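Local atomic coordinates of UspA1 (Moraxella catarrhalis, PDB entry 3NTN), a protein that probably acts as a trimeric autotransporter adhesin of the bacterial outer membrane that binds fibronectin and the receptor CEACAM1. Residues G21-A27 with G36-A42; K46-K52 with D60-D66. All coordinates share one frame; numbering follows the deposited sequence.

Interaction 1: G21-A27 with G36-A42; sequences GRNSTVA and GTDSTIA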
loop_
_atom_site.group_PDB
_atom_site.type_symbol
_atom_site.label_atom_id
_atom_site.label_comp_id
_atom_site.label_asym_id
_atom_site.label_seq_id
_atom_site.Cartn_x
_atom_site.Cartn_y
_atom_site.Cartn_z
ATOM N N GLY B 21 -30.457 13.169 13.907
ATOM C CA GLY B 21 -30.374 11.742 14.279
ATOM C C GLY B 21 -30.317 11.612 15.781
ATOM O O GLY B 21 -29.732 12.478 16.453
ATOM N N ARG B 22 -30.954 10.569 16.329
ATOM C CA ARG B 22 -30.742 10.197 17.736
ATOM C C ARG B 22 -29.244 10.081 18.068
ATOM O O ARG B 22 -28.507 9.458 17.311
ATOM C CB ARG B 22 -31.434 8.864 18.016
ATOM C CG ARG B 22 -31.689 8.594 19.489
ATOM C CD ARG B 22 -32.798 7.532 19.747
ATOM N NE ARG B 22 -32.722 6.327 18.892
ATOM C CZ ARG B 22 -31.819 5.360 19.016
ATOM N NH1 ARG B 22 -30.886 5.428 19.970
ATOM N NH2 ARG B 22 -31.843 4.325 18.181
ATOM N N ASN B 23 -28.817 10.648 19.208
ATOM C CA ASN B 23 -27.395 10.754 19.631
ATOM C C ASN B 23 -26.458 11.417 18.608
ATOM O O ASN B 23 -25.215 11.244 18.690
ATOM C CB ASN B 23 -26.759 9.383 19.946
ATOM C CG ASN B 23 -27.596 8.500 20.847
ATOM O OD1 ASN B 23 -28.099 8.922 21.902
ATOM N ND2 ASN B 23 -27.722 7.236 20.452
ATOM N N SER B 24 -27.011 12.105 17.607
ATOM C CA SER B 24 -26.148 12.738 16.606
ATOM C C SER B 24 -25.518 14.045 17.164
ATOM O O SER B 24 -26.061 14.668 18.082
ATOM C CB SER B 24 -26.903 13.023 15.322
ATOM O OG SER B 24 -27.923 13.980 15.590
ATOM N N THR B 25 -24.396 14.440 16.571
ATOM C CA THR B 25 -23.627 15.589 16.981
ATOM C C THR B 25 -23.169 16.384 15.749
ATOM O O THR B 25 -22.579 15.828 14.825
ATOM C CB THR B 25 -22.360 15.111 17.746
ATOM O OG1 THR B 25 -22.739 14.275 18.851
ATOM C CG2 THR B 25 -21.531 16.299 18.270
ATOM N N VAL B 26 -23.397 17.678 15.748
ATOM C CA VAL B 26 -22.691 18.589 14.860
ATOM C C VAL B 26 -21.971 19.627 15.761
ATOM O O VAL B 26 -22.617 20.436 16.407
ATOM C CB VAL B 26 -23.664 19.360 13.890
ATOM C CG1 VAL B 26 -22.886 20.348 13.039
ATOM C CG2 VAL B 26 -24.471 18.409 13.039
ATOM N N ALA B 27 -20.646 19.598 15.824
ATOM C CA ALA B 27 -19.945 20.418 16.813
ATOM C C ALA B 27 -19.928 21.914 16.435
ATOM O O ALA B 27 -19.699 22.746 17.307
ATOM C CB ALA B 27 -18.530 19.912 17.071
ATOM N N GLY B 36 -28.013 10.457 10.787
ATOM C CA GLY B 36 -27.992 9.084 11.242
ATOM C C GLY B 36 -27.934 8.954 12.749
ATOM O O GLY B 36 -27.443 9.831 13.461
ATOM N N THR B 37 -28.434 7.838 13.245
ATOM C CA THR B 37 -28.259 7.507 14.636
ATOM C C THR B 37 -26.755 7.477 14.991
ATOM O O THR B 37 -25.952 6.881 14.275
ATOM C CB THR B 37 -28.978 6.195 14.927
ATOM O OG1 THR B 37 -30.370 6.356 14.604
ATOM C CG2 THR B 37 -28.840 5.779 16.396
ATOM N N ASP B 38 -26.353 8.183 16.046
ATOM C CA ASP B 38 -24.939 8.197 16.438
ATOM C C ASP B 38 -24.020 8.839 15.379
ATOM O O ASP B 38 -22.792 8.524 15.330
ATOM C CB ASP B 38 -24.416 6.758 16.730
ATOM C CG ASP B 38 -25.280 5.992 17.725
ATOM O OD1 ASP B 38 -25.854 6.636 18.601
ATOM O OD2 ASP B 38 -25.367 4.738 17.639
ATOM N N SER B 39 -24.569 9.672 14.488
ATOM C CA SER B 39 -23.720 10.308 13.462
ATOM C C SER B 39 -22.966 11.534 14.053
ATOM O O SER B 39 -23.309 12.070 15.127
ATOM C CB SER B 39 -24.498 10.661 12.199
ATOM O OG SER B 39 -25.539 11.555 12.515
ATOM N N THR B 40 -21.908 11.935 13.378
ATOM C CA THR B 40 -21.074 13.002 13.917
ATOM C C THR B 40 -20.519 13.881 12.802
ATOM O O THR B 40 -19.932 13.399 11.841
ATOM C CB THR B 40 -19.870 12.429 14.727
ATOM O OG1 THR B 40 -20.333 11.669 15.828
ATOM C CG2 THR B 40 -18.984 13.527 15.251
ATOM N N ILE B 41 -20.688 15.181 12.953
ATOM C CA ILE B 41 -19.929 16.100 12.103
ATOM C C ILE B 41 -19.101 16.980 13.013
ATOM O O ILE B 41 -19.621 17.609 13.918
ATOM C CB ILE B 41 -20.814 16.885 11.156
ATOM C CG1 ILE B 41 -21.565 15.918 10.232
ATOM C CG2 ILE B 41 -20.005 17.919 10.359
ATOM C CD1 ILE B 41 -22.803 16.494 9.620
ATOM N N ALA B 42 -17.793 16.933 12.819
ATOM C CA ALA B 42 -16.886 17.641 13.654
ATOM C C ALA B 42 -16.956 19.156 13.327
ATOM O O ALA B 42 -16.750 19.976 14.214
ATOM C CB ALA B 42 -15.492 17.132 13.466
HETATM O O HOH W 1 -32.004 8.453 14.652
HETATM O O HOH W 2 -22.900 11.836 17.768
#
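Gly21 lies directly over Gly36, its CA leaning on Gly36 O in a CA-H...O contact, and both glycines open type II turns that end at Ser24 and Ser39. Arg22 comes next. Its chain bends about its CG-CD bond (chi3 44°), which carries the guanidinium round until one face rests near the methyl of Thr37, with Arg22 NH2 3.8 Å from Thr37 CG2. Water 1 links Arg22 N to Thr37 OG1, while Arg22 O receives the nearly straight bond from Asp38 N at 2.8 Å. At Asn23 the amide lies alongside the carboxylate of Asp38, the two planes only 10° apart, and Asn23 ND2 donates to Asp38 OD1 at 2.7 Å. The other carboxylate oxygen, OD2, pairs with Arg45 of the second subunit, so Asp38 carries the ladder into the trimer interface. Such stacking of equivalent residues, one coil over the next, is the hallmark of the left-handed parallel beta-roll of YadA-like adhesin heads. Ser24 repeats Ser39 one coil away: each hydroxyl folds back inside its own turn, Ser24 OG to Gly21 O at 2.5 Å and Ser39 OG to Gly36 O at 2.7 Å, so that each glycine carbonyl is gripped by hydroxyl and backbone N-H together. Thr25 begins the parallel strand pairing. Its N bonds Ser39 O, its O receives Ile41 N at 2.7 Å, and Thr25 OG1 donates to water 2, which in turn donates to Asn23 O and Ser39 O and so ties both coils through one water among buried residues. Val26 turns to the other face of the sheet, where its CG2 meets Ile41 CD1 at 4.3 Å, both side chains also touching Ala34 of strand 33-34. Ala27 N then bonds Ile41 O at 2.9 Å, and its methyl touches Ala42 O.

Interaction 2: K46-K52 with D60-D66; sequences KNQATGK and DNKANAD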
loop_
_atom_site.group_PDB
_atom_site.type_symbol
_atom_site.label_atom_id
_atom_site.label_comp_id
_atom_site.label_asym_id
_atom_site.label_seq_id
_atom_site.Cartn_x
_atom_site.Cartn_y
_atom_site.Cartn_z
ATOM N N LYS B 46 -21.268 22.403 4.768
ATOM C CA LYS B 46 -22.010 21.636 3.758
ATOM C C LYS B 46 -21.825 20.095 3.886
ATOM O O LYS B 46 -21.937 19.373 2.907
ATOM C CB LYS B 46 -21.584 22.107 2.382
ATOM C CG LYS B 46 -22.664 22.427 1.448
ATOM C CD LYS B 46 -22.063 23.369 0.371
ATOM C CE LYS B 46 -21.703 22.696 -0.959
ATOM N NZ LYS B 46 -20.461 23.325 -1.582
ATOM N N ASN B 47 -21.536 19.611 5.090
ATOM C CA ASN B 47 -21.404 18.168 5.346
ATOM C C ASN B 47 -22.749 17.481 5.630
ATOM O O ASN B 47 -23.661 18.071 6.227
ATOM C CB ASN B 47 -20.461 17.879 6.510
ATOM C CG ASN B 47 -19.040 18.371 6.259
ATOM O OD1 ASN B 47 -18.371 17.892 5.357
ATOM N ND2 ASN B 47 -18.578 19.325 7.059
ATOM N N GLN B 48 -22.849 16.235 5.175
ATOM C CA GLN B 48 -23.927 15.334 5.573
ATOM C C GLN B 48 -23.359 14.093 6.240
ATOM O O GLN B 48 -22.204 13.714 6.000
ATOM C CB GLN B 48 -24.775 14.927 4.383
ATOM C CG GLN B 48 -25.428 16.101 3.686
ATOM C CD GLN B 48 -26.098 15.671 2.418
ATOM O OE1 GLN B 48 -26.354 14.469 2.204
ATOM N NE2 GLN B 48 -26.395 16.642 1.550
ATOM N N ALA B 49 -24.151 13.529 7.139
ATOM C CA ALA B 49 -23.857 12.257 7.702
ATOM C C ALA B 49 -25.172 11.509 7.964
ATOM O O ALA B 49 -25.731 11.523 9.052
ATOM C CB ALA B 49 -22.980 12.390 8.957
ATOM N N THR B 50 -25.672 10.870 6.921
ATOM C CA THR B 50 -26.873 10.067 7.042
ATOM C C THR B 50 -26.642 8.643 7.589
ATOM O O THR B 50 -27.601 7.983 7.971
ATOM C CB THR B 50 -27.638 9.995 5.735
ATOM O OG1 THR B 50 -26.864 9.232 4.792
ATOM C CG2 THR B 50 -27.944 11.448 5.160
ATOM N N GLY B 51 -25.413 8.152 7.662
ATOM C CA GLY B 51 -25.273 6.796 8.143
ATOM C C GLY B 51 -25.229 6.600 9.646
ATOM O O GLY B 51 -24.737 7.493 10.391
ATOM N N LYS B 52 -25.689 5.427 10.110
ATOM C CA LYS B 52 -25.430 5.078 11.529
ATOM C C LYS B 52 -23.914 5.086 11.864
ATOM O O LYS B 52 -23.141 4.463 11.155
ATOM C CB LYS B 52 -26.117 3.780 12.002
ATOM C CG LYS B 52 -27.460 3.520 11.368
ATOM C CD LYS B 52 -28.309 2.577 12.211
ATOM C CE LYS B 52 -29.390 1.865 11.404
ATOM N NZ LYS B 52 -29.699 2.498 10.075
ATOM N N ASP B 60 -18.100 19.728 2.345
ATOM C CA ASP B 60 -18.906 19.052 1.321
ATOM C C ASP B 60 -18.772 17.507 1.288
ATOM O O ASP B 60 -18.799 16.896 0.221
ATOM C CB ASP B 60 -18.675 19.693 -0.102
ATOM C CG ASP B 60 -19.895 19.543 -1.005
ATOM O OD1 ASP B 60 -20.946 19.041 -0.545
ATOM O OD2 ASP B 60 -19.820 19.878 -2.186
ATOM N N ASN B 61 -18.678 16.887 2.459
ATOM C CA ASN B 61 -18.560 15.428 2.574
ATOM C C ASN B 61 -19.913 14.817 2.788
ATOM O O ASN B 61 -20.802 15.497 3.327
ATOM C CB ASN B 61 -17.640 15.066 3.727
ATOM C CG ASN B 61 -16.258 15.639 3.535
ATOM O OD1 ASN B 61 -15.542 15.197 2.646
ATOM N ND2 ASN B 61 -15.892 16.678 4.312
ATOM N N LYS B 62 -20.080 13.565 2.356
ATOM C CA LYS B 62 -21.272 12.818 2.643
ATOM C C LYS B 62 -20.843 11.518 3.274
ATOM O O LYS B 62 -20.263 10.665 2.622
ATOM C CB LYS B 62 -22.047 12.508 1.360
ATOM C CG LYS B 62 -22.671 13.738 0.691
ATOM C CD LYS B 62 -23.554 13.305 -0.533
ATOM C CE LYS B 62 -24.327 14.470 -1.120
ATOM N NZ LYS B 62 -23.413 15.648 -1.285
ATOM N N ALA B 63 -21.155 11.359 4.553
ATOM C CA ALA B 63 -20.778 10.171 5.261
ATOM C C ALA B 63 -22.105 9.464 5.417
ATOM O O ALA B 63 -22.655 9.393 6.541
ATOM C CB ALA B 63 -20.212 10.565 6.564
ATOM N N ASN B 64 -22.599 8.942 4.270
ATOM C CA ASN B 64 -23.992 8.529 4.082
ATOM C C ASN B 64 -24.211 7.035 3.921
ATOM O O ASN B 64 -24.959 6.600 3.066
ATOM C CB ASN B 64 -24.657 9.288 2.916
ATOM C CG ASN B 64 -24.848 10.785 3.207
ATOM O OD1 ASN B 64 -24.444 11.287 4.260
ATOM N ND2 ASN B 64 -25.447 11.512 2.242
ATOM N N ALA B 65 -23.548 6.240 4.756
ATOM C CA ALA B 65 -23.882 4.799 4.895
ATOM C C ALA B 65 -23.324 4.394 6.228
ATOM O O ALA B 65 -22.481 5.148 6.862
ATOM C CB ALA B 65 -23.260 3.995 3.811
ATOM N N ASP B 66 -23.735 3.225 6.697
ATOM C CA ASP B 66 -23.383 2.887 8.043
ATOM C C ASP B 66 -21.855 2.901 8.215
ATOM O O ASP B 66 -21.133 2.426 7.359
ATOM C CB ASP B 66 -24.025 1.577 8.475
ATOM C CG ASP B 66 -25.566 1.654 8.493
ATOM O OD1 ASP B 66 -26.178 0.566 8.577
ATOM O OD2 ASP B 66 -26.149 2.786 8.438
HETATM O O HOH W 3 -22.330 17.107 1.085
#
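Successive coils of the YadA-type beta-roll meet here along the side formed by strands 48-49 and 62-63, running in the same direction. Lys46 reaches across Asp60 and ends in a salt bridge, Lys46 NZ to Asp60 OD2 3.6 Å; water 3 joins Lys46 O, Asp60 OD1 and Lys62 NZ. Asn47 and Asn61 form an asparagine ladder: their amides lie side by side with planes 3° apart, and Asn47 OD1 accepts from Asn61 ND2 at 3.0 Å and from Asn61 N at 3.1 Å, the two donors on opposite faces of its plane. Neighbouring coils repeat the OD1-to-N pairing, Asn32 OD1 with Asn47 N and Asn61 OD1 with Asn75 N; the amide N-H groups also reach Gly58 O from Asn47 and Gly72 O from Asn61. Backbone bonds from Gln48 N to Asn61 O and from Ala63 N to Gln48 O follow. The extended Gln48 chain brings OE1 to Asn64 ND2 at 3.1 Å, in the plane of the Asn64 amide; Asn64 OD1 meanwhile takes Thr50 N from above its carbonyl plane. This double use fixes the rotation of the Asn64 amide. Gly51 N bonds Ala63 O on a lone pair, and Lys52 N reaches Asp66 OD2 at 3.2 Å. The amides thus supply the main directional side-chain bonds, while the lysine-carboxylate pairs, that of Lys52 and Asp66 long, probably add only a modest, solvent-screened attraction.

Overall arrangement
Both contacts illustrate one principle, the stacking of equivalent positions in consecutive coils of a beta-roll, on different sides of the coil. Their centres are about 10 Å apart, and they meet where Gly36 N probably bonds Ala49 O and where Ile41 packs on Ala49 and Asn47 O. Interaction 1 is largely buried: strands 25-26 and 40-42 belong to the long parallel sheet, and neighbouring subunits pack against it. Interaction 2 is partly buried and touches no other chain of the assembly. Both rest on backbone bonds; interaction 1 adds hydroxyls, water, aliphatic contact and an Asn-Asp pair whose charge another subunit meets, interaction 2 amide-amide bonds and, at its exposed ends, lysine-carboxylate pairs.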